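PDB 5GYQ: spike glycoprotein from Bat coronavirus HKU9, which forms the putative receptor-binding domain of the viral spike, whose predicted role is to attach the virion to a host cell receptor and so initiate infection. Local coordinates for residues R70-H75 with A111-A116; S88-A93 with R118-P123; V64-M69 with A152-K157; Q18-R23 with G125-S130. All coordinates share one frame; numbering follows the deposited sequence.

Contact 1: residues R70-H75 with A111-A116; sequences RINETH and APYAVA. With NAG (2-acetamido-2-deoxy-beta-D-glucopyranose), chain B.
The N-glycan site at N72 is built around the hydroxyl of Y113, where the end of strand 63-71 turns into helix 73-81 and meets the loop A111-A116. The N72 backbone N donates to Y113 OH at 3.0 Å, and H75 ND1 lies 2.8 Å from Y113 OH in a nearly straight hydrogen bond (174°) that either partner could donate. Y113 extends from the loop with CG turned away from its backbone N (chi1 -174°), meeting H75 rim to rim; V115 CG2 lies over the centre of the tyrosine face.

The sugar is joined covalently, N72 ND2 to NAG C1, and N72 ND2 also hydrogen-bonds S146 OG, which completes the pocket. The sugar's ring oxygen sits at the edge of Y113, in the ring plane, with CE2 3.5 Å from NAG O5. C1 of the sugar lies over one face of H75, and H75 CE1 is 3.3 Å from NAG O6. T74 OG1 accepts from NAG N2 at 2.9 Å. A water links R70 NH1 to P112 O, while R70 NE hydrogen-bonds P16 O and R70 NH2 forms a salt bridge with D15. N72 OD1 accepts from H75 N at 3.2 Å. N72 is thus both the first residue of an Asn-Glu-Thr sequon, the signal for N-linked glycosylation, and the N-cap of the helix.

Contact 2: residues S88-A93 with R118-P123; sequences SLYNYA and RFPIKP
L89 and I121 make the firm link here: I121 N donates to L89 O at 3.0 Å, nearly straight (171°) and in the carbonyl plane, and P120 CA adds a CA-H...O contact to the same oxygen at 3.5 Å. I121 then folds back over the end of the helix. Its CG1 sits between backbone N and carbonyl carbon (chi1 66°), which lays CG1 by L89 O and brings CD1 to 3.5 Å from N91 O, with CG2 beside Y90 O. The Y90 ring is packed on both faces. One face rests on L89 CB, the opposite face has R118 N 3.5 Å above its centre, and P120 N lies in plane at the edge.

Beyond this the packing thins: A93 CB reaches P123 CA at 3.8 Å but I121 CD1 only at 4.5 Å. R118, P120 and P123 are largely exposed to solvent, although the R118 backbone packs on Y90.

The contact joins the C-terminal end of helix 86-90 to the loop between strand 100-111 and helix 130-139. F119 meets F132 of that helix edge-to-face, and the Y92 ring meets W22, just ahead of strand 23-27, in the same way.

Contact 3: residues V64-M69 with A152-K157; sequences VTLDVM and AVITLK
V64, L66, V68, A152, I154 and L156 cover one face of this two-stranded antiparallel ladder, and T65, D67, V153 and T155 cover the other. Along its outer edges, strand 63-71 pairs with strand 23-27 and strand 146-157 with strand 100-111, so the ladder lies inside the five-stranded antiparallel sheet that forms the core of the receptor-binding domain, with 146-157 its central strand.

The flat peptide groups join in two hydrogen-bonded pairs. T65 and T155 exchange N-H...O bonds in both directions, T65 N to T155 O and T155 N to T65 O, each 2.9 Å and each in the plane of the accepting carbonyl. D67 and V153 do the same: V153 N reaches D67 O at 2.8 Å in plane, whereas D67 N approaches V153 O tilted 19° from that carbonyl's plane.

On the aliphatic face the branches lie side by side, pointing the same way. I154 CG2 touches V64 CG1 at 3.8 Å, I154 CG1 meets L66 CD2 at 3.8 Å, and L156 CD2 lies 4.0 Å from V64 CG2. The other face is more polar. The buried D67 carboxylate is held by a salt bridge to R24 and probably a hydrogen bond with Y92. Beside the two threonines, a water donates to T155 O at 3.0 Å and also hydrogen-bonds T65 OG1, at 3.2 Å.

Contact 4: residues Q18-R23 with G125-S130; sequences QPVVWR and GRQSNS
W22 and R126 carry the contact, first as a cation-pi stack. The guanidinium lies flat over one face of the indole, planes 23° apart, with R126 CZ 3.8 Å from the centroid of the six-membered ring. A bend at chi3 (68°) turns the arginine's end back onto the ring.

The hydrogen bonds come next. Both end nitrogens grip one oxygen: R126 NH1 and NH2 each donate to W22 O at 2.9 Å, NH1 in the carbonyl plane and NH2 from above it. Ring and backbone of one tryptophan thus fix the guanidinium together. W22 NE1 returns a weak bond to G125 O.

Water fills in beside them. V20 O accepts from two waters, one bound to Q127 N, the other joining R126 NH1 and Q127 O.

Apolar packing is slight, V20 CG2 to Q127 CG at 4.0 Å, the two side chains crossing near a right angle. A cation-pi stack of arginine on tryptophan, reinforced by bonds to the tryptophan's own carbonyl, joins two loops, one leading into strand 23-27 and one into helix 130-139.

Overall arrangement
Contacts 1, 2 and 4 gather at one end of the five-stranded sheet, while contact 3 lies within it. Contacts 2 and 4 are closest, with centres about 9 Å apart; Q127 NE2 probably bonds both Y90 O and F119 O. Q18 of contact 4 reaches contact 1, probably bonding A114 N and P112 O, and N91 of contact 2 probably bonds A116 N. Strand 63-71 runs from contact 3 into the glycan site, their centres about 18 Å apart. Contacts 3 and 4 meet where V68 N probably bonds R23 O. A bound NAG lies about 7 Å from the side chain of N91 (contact 2) and about 12 Å from that of M69 (contact 3).

Contact 1: residues R70-H75 with A111-A116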
loop_
_atom_site.group_PDB
_atom_site.type_symbol
_atom_site.label_atom_id
_atom_site.label_comp_id
_atom_site.label_asym_id
_atom_site.label_seq_id
_atom_site.Cartn_x
_atom_site.Cartn_y
_atom_site.Cartn_z
ATOM N N ARG A 70 -3.106 2.784 -6.335
ATOM C CA ARG A 70 -3.474 1.927 -7.450
ATOM C C ARG A 70 -2.232 1.599 -8.268
ATOM O O ARG A 70 -1.238 2.325 -8.213
ATOM C CB ARG A 70 -4.546 2.589 -8.321
ATOM C CG ARG A 70 -4.157 3.922 -8.934
ATOM C CD ARG A 70 -5.337 4.520 -9.685
ATOM N NE ARG A 70 -6.507 4.648 -8.820
ATOM C CZ ARG A 70 -7.761 4.443 -9.212
ATOM N NH1 ARG A 70 -8.021 4.095 -10.465
ATOM N NH2 ARG A 70 -8.759 4.581 -8.345
ATOM N N ILE A 71 -2.286 0.506 -9.022
ATOM C CA ILE A 71 -1.097 0.001 -9.705
ATOM C C ILE A 71 -1.506 -0.918 -10.854
ATOM O O ILE A 71 -2.437 -1.704 -10.708
ATOM C CB ILE A 71 -0.172 -0.746 -8.698
ATOM C CG1 ILE A 71 1.171 -1.119 -9.323
ATOM C CG2 ILE A 71 -0.867 -1.975 -8.115
ATOM C CD1 ILE A 71 2.161 -1.693 -8.310
ATOM N N ASN A 72 -0.844 -0.824 -12.006
ATOM C CA ASN A 72 -1.228 -1.713 -13.098
ATOM C C ASN A 72 -0.324 -2.944 -13.138
ATOM O O ASN A 72 0.635 -3.037 -12.368
ATOM C CB ASN A 72 -1.269 -0.963 -14.449
ATOM C CG ASN A 72 0.106 -0.666 -15.054
ATOM O OD1 ASN A 72 1.156 -1.027 -14.525
ATOM N ND2 ASN A 72 0.078 0.008 -16.208
ATOM N N GLU A 73 -0.648 -3.889 -14.018
ATOM C CA GLU A 73 -0.024 -5.213 -14.007
ATOM C C GLU A 73 1.498 -5.191 -14.174
ATOM O O GLU A 73 2.206 -5.908 -13.471
ATOM C CB GLU A 73 -0.643 -6.091 -15.095
ATOM C CG GLU A 73 -0.084 -7.513 -15.142
ATOM C CD GLU A 73 -0.595 -8.404 -14.016
ATOM O OE1 GLU A 73 -0.028 -9.500 -13.818
ATOM O OE2 GLU A 73 -1.565 -8.021 -13.330
ATOM N N THR A 74 1.992 -4.379 -15.105
ATOM C CA THR A 74 3.429 -4.267 -15.350
ATOM C C THR A 74 4.170 -3.849 -14.081
ATOM O O THR A 74 5.128 -4.503 -13.636
ATOM C CB THR A 74 3.729 -3.239 -16.467
ATOM O OG1 THR A 74 2.974 -3.561 -17.644
ATOM C CG2 THR A 74 5.214 -3.221 -16.803
ATOM N N HIS A 75 3.703 -2.753 -13.499
ATOM C CA HIS A 75 4.317 -2.188 -12.308
ATOM C C HIS A 75 4.171 -3.116 -11.113
ATOM O O HIS A 75 5.051 -3.169 -10.259
ATOM C CB HIS A 75 3.708 -0.823 -11.996
ATOM C CG HIS A 75 3.998 0.220 -13.031
ATOM N ND1 HIS A 75 3.179 1.306 -13.238
ATOM C CD2 HIS A 75 5.019 0.341 -13.913
ATOM C CE1 HIS A 75 3.680 2.054 -14.207
ATOM N NE2 HIS A 75 4.795 1.493 -14.632
ATOM N N ALA A 111 -8.657 3.287 -15.990
ATOM C CA ALA A 111 -8.854 4.714 -15.754
ATOM C C ALA A 111 -7.557 5.493 -15.961
ATOM O O ALA A 111 -6.514 4.885 -16.229
ATOM C CB ALA A 111 -9.398 4.932 -14.340
ATOM N N PRO A 112 -7.621 6.837 -15.869
ATOM C CA PRO A 112 -6.380 7.607 -15.786
ATOM C C PRO A 112 -5.434 7.044 -14.732
ATOM O O PRO A 112 -5.840 6.779 -13.601
ATOM C CB PRO A 112 -6.869 9.004 -15.406
ATOM C CG PRO A 112 -8.189 9.110 -16.084
ATOM C CD PRO A 112 -8.790 7.719 -16.069
ATOM N N TYR A 113 -4.184 6.854 -15.130
ATOM C CA TYR A 113 -3.182 6.231 -14.285
ATOM C C TYR A 113 -2.023 7.205 -14.143
ATOM O O TYR A 113 -1.182 7.316 -15.037
ATOM C CB TYR A 113 -2.741 4.899 -14.899
ATOM C CG TYR A 113 -1.801 4.052 -14.068
ATOM C CD1 TYR A 113 -1.981 3.902 -12.698
ATOM C CD2 TYR A 113 -0.755 3.365 -14.670
ATOM C CE1 TYR A 113 -1.122 3.110 -11.947
ATOM C CE2 TYR A 113 0.100 2.573 -13.933
ATOM C CZ TYR A 113 -0.084 2.449 -12.572
ATOM O OH TYR A 113 0.774 1.659 -11.844
ATOM N N ALA A 114 -2.001 7.937 -13.034
ATOM C CA ALA A 114 -1.049 9.031 -12.863
ATOM C C ALA A 114 0.252 8.550 -12.238
ATOM O O ALA A 114 0.338 8.353 -11.025
ATOM C CB ALA A 114 -1.661 10.139 -12.023
ATOM N N VAL A 115 1.266 8.371 -13.078
ATOM C CA VAL A 115 2.548 7.841 -12.642
ATOM C C VAL A 115 3.680 8.788 -13.018
ATOM O O VAL A 115 3.861 9.101 -14.190
ATOM C CB VAL A 115 2.818 6.455 -13.260
ATOM C CG1 VAL A 115 4.170 5.916 -12.812
ATOM C CG2 VAL A 115 1.710 5.489 -12.892
ATOM N N ALA A 116 4.437 9.244 -12.024
ATOM C CA ALA A 116 5.580 10.115 -12.283
ATOM C C ALA A 116 6.671 9.333 -12.997
ATOM O O ALA A 116 6.895 8.160 -12.696
ATOM C CB ALA A 116 6.109 10.708 -10.986
HETATM C C1 NAG B . 1.240 0.389 -16.964
HETATM C C2 NAG B . 1.235 -0.201 -18.355
HETATM C C3 NAG B . 2.567 0.076 -19.036
HETATM C C4 NAG B . 2.863 1.574 -19.028
HETATM C C5 NAG B . 2.666 2.183 -17.635
HETATM C C6 NAG B . 2.679 3.694 -17.657
HETATM C C7 NAG B . -0.244 -2.131 -18.672
HETATM C C8 NAG B . -0.377 -3.621 -18.593
HETATM N N2 NAG B . 0.950 -1.626 -18.330
HETATM O O3 NAG B . 2.493 -0.414 -20.368
HETATM O O4 NAG B . 4.229 1.815 -19.361
HETATM O O5 NAG B . 1.412 1.792 -17.051
HETATM O O6 NAG B . 2.573 4.237 -16.348
HETATM O O7 NAG B . -1.172 -1.410 -19.028
HETATM O O HOH W 1 -6.330 4.224 -12.921
#

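Contact 2: residues S88-A93 with R118-P123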
loop_
_atom_site.group_PDB
_atom_site.type_symbol
_atom_site.label_atom_id
_atom_site.label_comp_id
_atom_site.label_asym_id
_atom_site.label_seq_id
_atom_site.Cartn_x
_atom_site.Cartn_y
_atom_site.Cartn_z
ATOM N N SER A 88 8.503 2.384 -9.118
ATOM C CA SER A 88 9.354 2.265 -7.935
ATOM C C SER A 88 10.441 3.333 -7.885
ATOM O O SER A 88 10.978 3.631 -6.816
ATOM C CB SER A 88 9.989 0.875 -7.873
ATOM O OG SER A 88 10.674 0.566 -9.078
ATOM N N LEU A 89 10.771 3.905 -9.038
ATOM C CA LEU A 89 11.798 4.935 -9.082
ATOM C C LEU A 89 11.232 6.313 -8.761
ATOM O O LEU A 89 11.928 7.150 -8.189
ATOM C CB LEU A 89 12.480 4.962 -10.449
ATOM C CG LEU A 89 13.392 3.780 -10.790
ATOM C CD1 LEU A 89 13.940 3.924 -12.200
ATOM C CD2 LEU A 89 14.523 3.659 -9.778
ATOM N N TYR A 90 9.972 6.551 -9.116
ATOM C CA TYR A 90 9.442 7.911 -9.029
ATOM C C TYR A 90 8.138 8.076 -8.246
ATOM O O TYR A 90 7.640 9.191 -8.116
ATOM C CB TYR A 90 9.235 8.467 -10.440
ATOM C CG TYR A 90 10.444 8.342 -11.342
ATOM C CD1 TYR A 90 11.582 9.105 -11.119
ATOM C CD2 TYR A 90 10.441 7.469 -12.423
ATOM C CE1 TYR A 90 12.687 9.001 -11.944
ATOM C CE2 TYR A 90 11.539 7.355 -13.254
ATOM C CZ TYR A 90 12.661 8.126 -13.008
ATOM O OH TYR A 90 13.758 8.019 -13.828
ATOM N N ASN A 91 7.583 6.991 -7.714
ATOM C CA ASN A 91 6.273 7.085 -7.065
ATOM C C ASN A 91 6.187 6.423 -5.695
ATOM O O ASN A 91 5.915 7.092 -4.698
ATOM C CB ASN A 91 5.202 6.496 -7.984
ATOM C CG ASN A 91 5.089 7.248 -9.292
ATOM O OD1 ASN A 91 4.270 8.159 -9.431
ATOM N ND2 ASN A 91 5.927 6.884 -10.255
ATOM N N TYR A 92 6.397 5.111 -5.649
ATOM C CA TYR A 92 6.395 4.383 -4.385
ATOM C C TYR A 92 7.423 3.262 -4.412
ATOM O O TYR A 92 7.444 2.456 -5.341
ATOM C CB TYR A 92 5.008 3.808 -4.081
ATOM C CG TYR A 92 4.939 3.091 -2.750
ATOM C CD1 TYR A 92 4.581 3.766 -1.597
ATOM C CD2 TYR A 92 5.250 1.738 -2.647
ATOM C CE1 TYR A 92 4.527 3.119 -0.376
ATOM C CE2 TYR A 92 5.201 1.085 -1.432
ATOM C CZ TYR A 92 4.838 1.779 -0.301
ATOM O OH TYR A 92 4.785 1.130 0.911
ATOM N N ALA A 93 8.261 3.203 -3.381
ATOM C CA ALA A 93 9.305 2.185 -3.299
ATOM C C ALA A 93 9.301 1.481 -1.947
ATOM O O ALA A 93 9.184 2.122 -0.903
ATOM C CB ALA A 93 10.665 2.806 -3.561
ATOM N N ARG A 118 9.835 10.998 -13.735
ATOM C CA ARG A 118 11.053 11.780 -13.550
ATOM C C ARG A 118 11.134 12.246 -12.099
ATOM O O ARG A 118 10.144 12.158 -11.365
ATOM C CB ARG A 118 11.090 12.977 -14.508
ATOM C CG ARG A 118 9.901 13.910 -14.365
ATOM C CD ARG A 118 9.677 14.740 -15.616
ATOM N NE ARG A 118 10.499 15.943 -15.651
ATOM C CZ ARG A 118 10.014 17.176 -15.761
ATOM N NH1 ARG A 118 8.707 17.381 -15.849
ATOM N NH2 ARG A 118 10.843 18.209 -15.786
ATOM N N PHE A 119 12.312 12.726 -11.700
ATOM C CA PHE A 119 12.589 13.191 -10.335
ATOM C C PHE A 119 12.520 12.043 -9.329
ATOM O O PHE A 119 11.488 11.831 -8.688
ATOM C CB PHE A 119 11.628 14.315 -9.925
ATOM C CG PHE A 119 11.661 15.512 -10.840
ATOM C CD1 PHE A 119 12.849 16.189 -11.078
ATOM C CD2 PHE A 119 10.504 15.969 -11.447
ATOM C CE1 PHE A 119 12.882 17.289 -11.914
ATOM C CE2 PHE A 119 10.531 17.074 -12.285
ATOM C CZ PHE A 119 11.721 17.733 -12.517
ATOM N N PRO A 120 13.635 11.306 -9.181
ATOM C CA PRO A 120 13.746 10.105 -8.341
ATOM C C PRO A 120 13.350 10.322 -6.890
ATOM O O PRO A 120 13.634 11.373 -6.317
ATOM C CB PRO A 120 15.238 9.758 -8.424
ATOM C CG PRO A 120 15.687 10.341 -9.710
ATOM C CD PRO A 120 14.902 11.610 -9.867
ATOM N N ILE A 121 12.702 9.320 -6.305
ATOM C CA ILE A 121 12.410 9.329 -4.879
ATOM C C ILE A 121 13.310 8.329 -4.163
ATOM O O ILE A 121 13.927 7.470 -4.795
ATOM C CB ILE A 121 10.939 8.979 -4.588
ATOM C CG1 ILE A 121 10.654 7.525 -4.979
ATOM C CG2 ILE A 121 10.004 9.934 -5.318
ATOM C CD1 ILE A 121 9.364 6.980 -4.412
ATOM N N LYS A 122 13.387 8.452 -2.843
ATOM C CA LYS A 122 14.093 7.481 -2.017
ATOM C C LYS A 122 13.127 6.379 -1.591
ATOM O O LYS A 122 11.915 6.593 -1.576
ATOM C CB LYS A 122 14.704 8.165 -0.792
ATOM C CG LYS A 122 15.752 9.210 -1.135
ATOM C CD LYS A 122 15.780 10.323 -0.104
ATOM C CE LYS A 122 16.763 11.414 -0.499
ATOM N NZ LYS A 122 18.177 10.950 -0.421
ATOM N N PRO A 123 13.656 5.189 -1.268
ATOM C CA PRO A 123 12.805 4.120 -0.732
ATOM C C PRO A 123 11.963 4.603 0.448
ATOM O O PRO A 123 12.480 5.270 1.342
ATOM C CB PRO A 123 13.816 3.061 -0.297
ATOM C CG PRO A 123 14.956 3.245 -1.244
ATOM C CD PRO A 123 15.042 4.732 -1.488
#

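Contact 3: residues V64-M69 with A152-K157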
loop_
_atom_site.group_PDB
_atom_site.type_symbol
_atom_site.label_atom_id
_atom_site.label_comp_id
_atom_site.label_asym_id
_atom_site.label_seq_id
_atom_site.Cartn_x
_atom_site.Cartn_y
_atom_site.Cartn_z
ATOM N N VAL A 64 1.729 -1.320 12.766
ATOM C CA VAL A 64 1.330 -1.708 11.414
ATOM C C VAL A 64 1.145 -0.474 10.541
ATOM O O VAL A 64 0.482 0.469 10.936
ATOM C CB VAL A 64 0.025 -2.535 11.417
ATOM C CG1 VAL A 64 -0.431 -2.825 9.994
ATOM C CG2 VAL A 64 0.216 -3.831 12.191
ATOM N N THR A 65 1.735 -0.478 9.353
ATOM C CA THR A 65 1.573 0.641 8.431
ATOM C C THR A 65 0.866 0.186 7.163
ATOM O O THR A 65 1.213 -0.841 6.589
ATOM C CB THR A 65 2.927 1.271 8.070
ATOM O OG1 THR A 65 3.604 1.665 9.269
ATOM C CG2 THR A 65 2.729 2.490 7.184
ATOM N N LEU A 66 -0.136 0.950 6.736
ATOM C CA LEU A 66 -0.873 0.634 5.517
ATOM C C LEU A 66 -0.657 1.695 4.448
ATOM O O LEU A 66 -1.076 2.838 4.609
ATOM C CB LEU A 66 -2.369 0.505 5.808
ATOM C CG LEU A 66 -2.763 -0.426 6.955
ATOM C CD1 LEU A 66 -4.262 -0.352 7.213
ATOM C CD2 LEU A 66 -2.334 -1.855 6.660
ATOM N N ASP A 67 -0.003 1.315 3.357
ATOM C CA ASP A 67 0.164 2.227 2.232
ATOM C C ASP A 67 -0.777 1.832 1.110
ATOM O O ASP A 67 -0.758 0.701 0.649
ATOM C CB ASP A 67 1.610 2.229 1.744
ATOM C CG ASP A 67 2.582 2.631 2.831
ATOM O OD1 ASP A 67 2.178 3.388 3.735
ATOM O OD2 ASP A 67 3.749 2.192 2.781
ATOM N N VAL A 68 -1.604 2.765 0.665
ATOM C CA VAL A 68 -2.636 2.437 -0.307
ATOM C C VAL A 68 -2.499 3.268 -1.576
ATOM O O VAL A 68 -2.275 4.490 -1.524
ATOM C CB VAL A 68 -4.037 2.636 0.292
ATOM C CG1 VAL A 68 -5.110 2.290 -0.724
ATOM C CG2 VAL A 68 -4.198 1.776 1.541
ATOM N N MET A 69 -2.618 2.586 -2.713
ATOM C CA MET A 69 -2.557 3.245 -4.015
ATOM C C MET A 69 -3.120 2.329 -5.088
ATOM O O MET A 69 -3.556 1.223 -4.792
ATOM C CB MET A 69 -1.117 3.629 -4.358
ATOM C CG MET A 69 -0.222 2.431 -4.658
ATOM S SD MET A 69 1.438 2.609 -3.968
ATOM C CE MET A 69 1.121 2.243 -2.243
ATOM N N ALA A 152 -2.505 -2.494 -1.319
ATOM C CA ALA A 152 -2.243 -2.196 0.076
ATOM C C ALA A 152 -0.925 -2.839 0.483
ATOM O O ALA A 152 -0.777 -4.060 0.446
ATOM C CB ALA A 152 -3.381 -2.691 0.960
ATOM N N VAL A 153 0.039 -2.002 0.842
ATOM C CA VAL A 153 1.322 -2.454 1.350
ATOM C C VAL A 153 1.271 -2.428 2.865
ATOM O O VAL A 153 1.168 -1.361 3.477
ATOM C CB VAL A 153 2.483 -1.576 0.856
ATOM C CG1 VAL A 153 3.809 -2.103 1.390
ATOM C CG2 VAL A 153 2.496 -1.522 -0.663
ATOM N N ILE A 154 1.321 -3.609 3.464
ATOM C CA ILE A 154 1.249 -3.731 4.908
ATOM C C ILE A 154 2.646 -3.927 5.478
ATOM O O ILE A 154 3.255 -4.970 5.284
ATOM C CB ILE A 154 0.334 -4.901 5.322
ATOM C CG1 ILE A 154 -1.015 -4.789 4.608
ATOM C CG2 ILE A 154 0.141 -4.920 6.829
ATOM C CD1 ILE A 154 -1.948 -5.953 4.858
ATOM N N THR A 155 3.157 -2.905 6.159
ATOM C CA THR A 155 4.454 -2.979 6.822
ATOM C C THR A 155 4.278 -3.358 8.284
ATOM O O THR A 155 3.509 -2.729 9.004
ATOM C CB THR A 155 5.217 -1.644 6.749
ATOM O OG1 THR A 155 5.347 -1.237 5.382
ATOM C CG2 THR A 155 6.599 -1.786 7.370
ATOM N N LEU A 156 4.995 -4.385 8.717
ATOM C CA LEU A 156 4.859 -4.886 10.075
ATOM C C LEU A 156 6.090 -4.586 10.910
ATOM O O LEU A 156 7.211 -4.596 10.404
ATOM C CB LEU A 156 4.607 -6.392 10.053
ATOM C CG LEU A 156 3.418 -6.845 9.209
ATOM C CD1 LEU A 156 3.432 -8.353 9.054
ATOM C CD2 LEU A 156 2.116 -6.374 9.838
ATOM N N LYS A 157 5.878 -4.310 12.192
ATOM C CA LYS A 157 6.988 -4.255 13.136
ATOM C C LYS A 157 6.765 -5.293 14.229
ATOM O O LYS A 157 5.650 -5.441 14.731
ATOM C CB LYS A 157 7.142 -2.854 13.732
ATOM C CG LYS A 157 8.240 -2.028 13.065
ATOM C CD LYS A 157 8.055 -0.533 13.297
ATOM C CE LYS A 157 8.139 -0.164 14.772
ATOM N NZ LYS A 157 9.548 -0.032 15.245
HETATM O O HOH W 2 4.822 -0.827 10.953
HETATM O O HOH W 3 3.330 0.143 4.664
#

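Contact 4: residues Q18-R23 with G125-S130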
loop_
_atom_site.group_PDB
_atom_site.type_symbol
_atom_site.label_atom_id
_atom_site.label_comp_id
_atom_site.label_asym_id
_atom_site.label_seq_id
_atom_site.Cartn_x
_atom_site.Cartn_y
_atom_site.Cartn_z
ATOM N N GLN A 18 -3.927 7.717 -6.876
ATOM C CA GLN A 18 -2.878 7.528 -7.864
ATOM C C GLN A 18 -1.567 7.291 -7.124
ATOM O O GLN A 18 -1.356 7.850 -6.048
ATOM C CB GLN A 18 -2.774 8.746 -8.786
ATOM C CG GLN A 18 -4.065 9.088 -9.521
ATOM C CD GLN A 18 -4.449 8.046 -10.558
ATOM O OE1 GLN A 18 -3.633 7.216 -10.959
ATOM N NE2 GLN A 18 -5.703 8.086 -10.999
ATOM N N PRO A 19 -0.689 6.450 -7.688
ATOM C CA PRO A 19 0.564 6.106 -7.006
ATOM C C PRO A 19 1.449 7.318 -6.726
ATOM O O PRO A 19 2.205 7.301 -5.753
ATOM C CB PRO A 19 1.247 5.146 -7.986
ATOM C CG PRO A 19 0.587 5.382 -9.297
ATOM C CD PRO A 19 -0.820 5.763 -8.982
ATOM N N VAL A 20 1.349 8.358 -7.551
ATOM C CA VAL A 20 2.134 9.565 -7.317
ATOM C C VAL A 20 1.720 10.224 -5.993
ATOM O O VAL A 20 2.529 10.888 -5.346
ATOM C CB VAL A 20 2.009 10.570 -8.494
ATOM C CG1 VAL A 20 0.590 11.115 -8.614
ATOM C CG2 VAL A 20 3.010 11.704 -8.338
ATOM N N VAL A 21 0.472 10.015 -5.573
ATOM C CA VAL A 21 0.015 10.526 -4.278
ATOM C C VAL A 21 -0.515 9.416 -3.367
ATOM O O VAL A 21 -1.595 9.545 -2.788
ATOM C CB VAL A 21 -1.081 11.605 -4.443
ATOM C CG1 VAL A 21 -0.465 12.912 -4.886
ATOM C CG2 VAL A 21 -2.154 11.152 -5.432
ATOM N N TRP A 22 0.250 8.333 -3.240
ATOM C CA TRP A 22 -0.121 7.209 -2.380
ATOM C C TRP A 22 -0.335 7.660 -0.939
ATOM O O TRP A 22 0.293 8.621 -0.484
ATOM C CB TRP A 22 0.948 6.113 -2.424
ATOM C CG TRP A 22 2.320 6.541 -1.947
ATOM C CD1 TRP A 22 3.314 7.094 -2.703
ATOM C CD2 TRP A 22 2.848 6.429 -0.616
ATOM N NE1 TRP A 22 4.422 7.337 -1.928
ATOM C CE2 TRP A 22 4.162 6.938 -0.643
ATOM C CE3 TRP A 22 2.338 5.945 0.592
ATOM C CZ2 TRP A 22 4.970 6.982 0.491
ATOM C CZ3 TRP A 22 3.145 5.991 1.720
ATOM C CH2 TRP A 22 4.446 6.506 1.660
ATOM N N ARG A 23 -1.213 6.969 -0.215
ATOM C CA ARG A 23 -1.537 7.412 1.142
ATOM C C ARG A 23 -1.097 6.434 2.224
ATOM O O ARG A 23 -1.171 5.225 2.050
ATOM C CB ARG A 23 -3.038 7.675 1.265
ATOM C CG ARG A 23 -3.445 9.071 0.821
ATOM C CD ARG A 23 -4.784 9.052 0.110
ATOM N NE ARG A 23 -5.704 10.061 0.626
ATOM C CZ ARG A 23 -6.800 10.458 -0.012
ATOM N NH1 ARG A 23 -7.101 9.940 -1.197
ATOM N NH2 ARG A 23 -7.589 11.378 0.526
ATOM N N GLY A 125 9.832 6.821 0.216
ATOM C CA GLY A 125 9.580 8.234 -0.018
ATOM C C GLY A 125 8.438 8.519 -0.979
ATOM O O GLY A 125 7.707 7.617 -1.384
ATOM N N ARG A 126 8.295 9.787 -1.349
ATOM C CA ARG A 126 7.205 10.231 -2.210
ATOM C C ARG A 126 7.583 11.516 -2.931
ATOM O O ARG A 126 8.517 12.205 -2.531
ATOM C CB ARG A 126 5.931 10.457 -1.390
ATOM C CG ARG A 126 6.080 11.540 -0.323
ATOM C CD ARG A 126 4.740 12.017 0.223
ATOM N NE ARG A 126 4.051 10.996 1.007
ATOM C CZ ARG A 126 3.062 10.240 0.544
ATOM N NH1 ARG A 126 2.642 10.387 -0.706
ATOM N NH2 ARG A 126 2.491 9.336 1.329
ATOM N N GLN A 127 6.853 11.838 -3.993
ATOM C CA GLN A 127 6.963 13.152 -4.603
ATOM C C GLN A 127 6.388 14.163 -3.623
ATOM O O GLN A 127 5.339 13.920 -3.028
ATOM C CB GLN A 127 6.224 13.207 -5.942
ATOM C CG GLN A 127 6.746 12.229 -6.983
ATOM C CD GLN A 127 8.118 12.605 -7.513
ATOM O OE1 GLN A 127 8.602 13.716 -7.295
ATOM N NE2 GLN A 127 8.750 11.677 -8.221
ATOM N N SER A 128 7.075 15.285 -3.444
ATOM C CA SER A 128 6.650 16.273 -2.456
ATOM C C SER A 128 6.353 17.638 -3.076
ATOM O O SER A 128 5.686 18.472 -2.464
ATOM C CB SER A 128 7.711 16.417 -1.360
ATOM O OG SER A 128 8.983 16.720 -1.907
ATOM N N ASN A 129 6.845 17.865 -4.288
ATOM C CA ASN A 129 6.580 19.117 -4.986
ATOM C C ASN A 129 5.181 19.117 -5.591
ATOM O O ASN A 129 4.902 18.361 -6.526
ATOM C CB ASN A 129 7.625 19.356 -6.074
ATOM C CG ASN A 129 7.510 20.733 -6.698
ATOM O OD1 ASN A 129 6.544 21.031 -7.403
ATOM N ND2 ASN A 129 8.503 21.582 -6.446
ATOM N N SER A 130 4.305 19.969 -5.064
ATOM C CA SER A 130 2.897 19.954 -5.455
ATOM C C SER A 130 2.678 20.349 -6.916
ATOM O O SER A 130 1.784 19.824 -7.571
ATOM C CB SER A 130 2.082 20.874 -4.543
ATOM O OG SER A 130 2.470 22.228 -4.708
HETATM O O HOH W 4 5.160 9.780 -5.031
HETATM O O HOH W 5 3.227 12.303 -2.956
#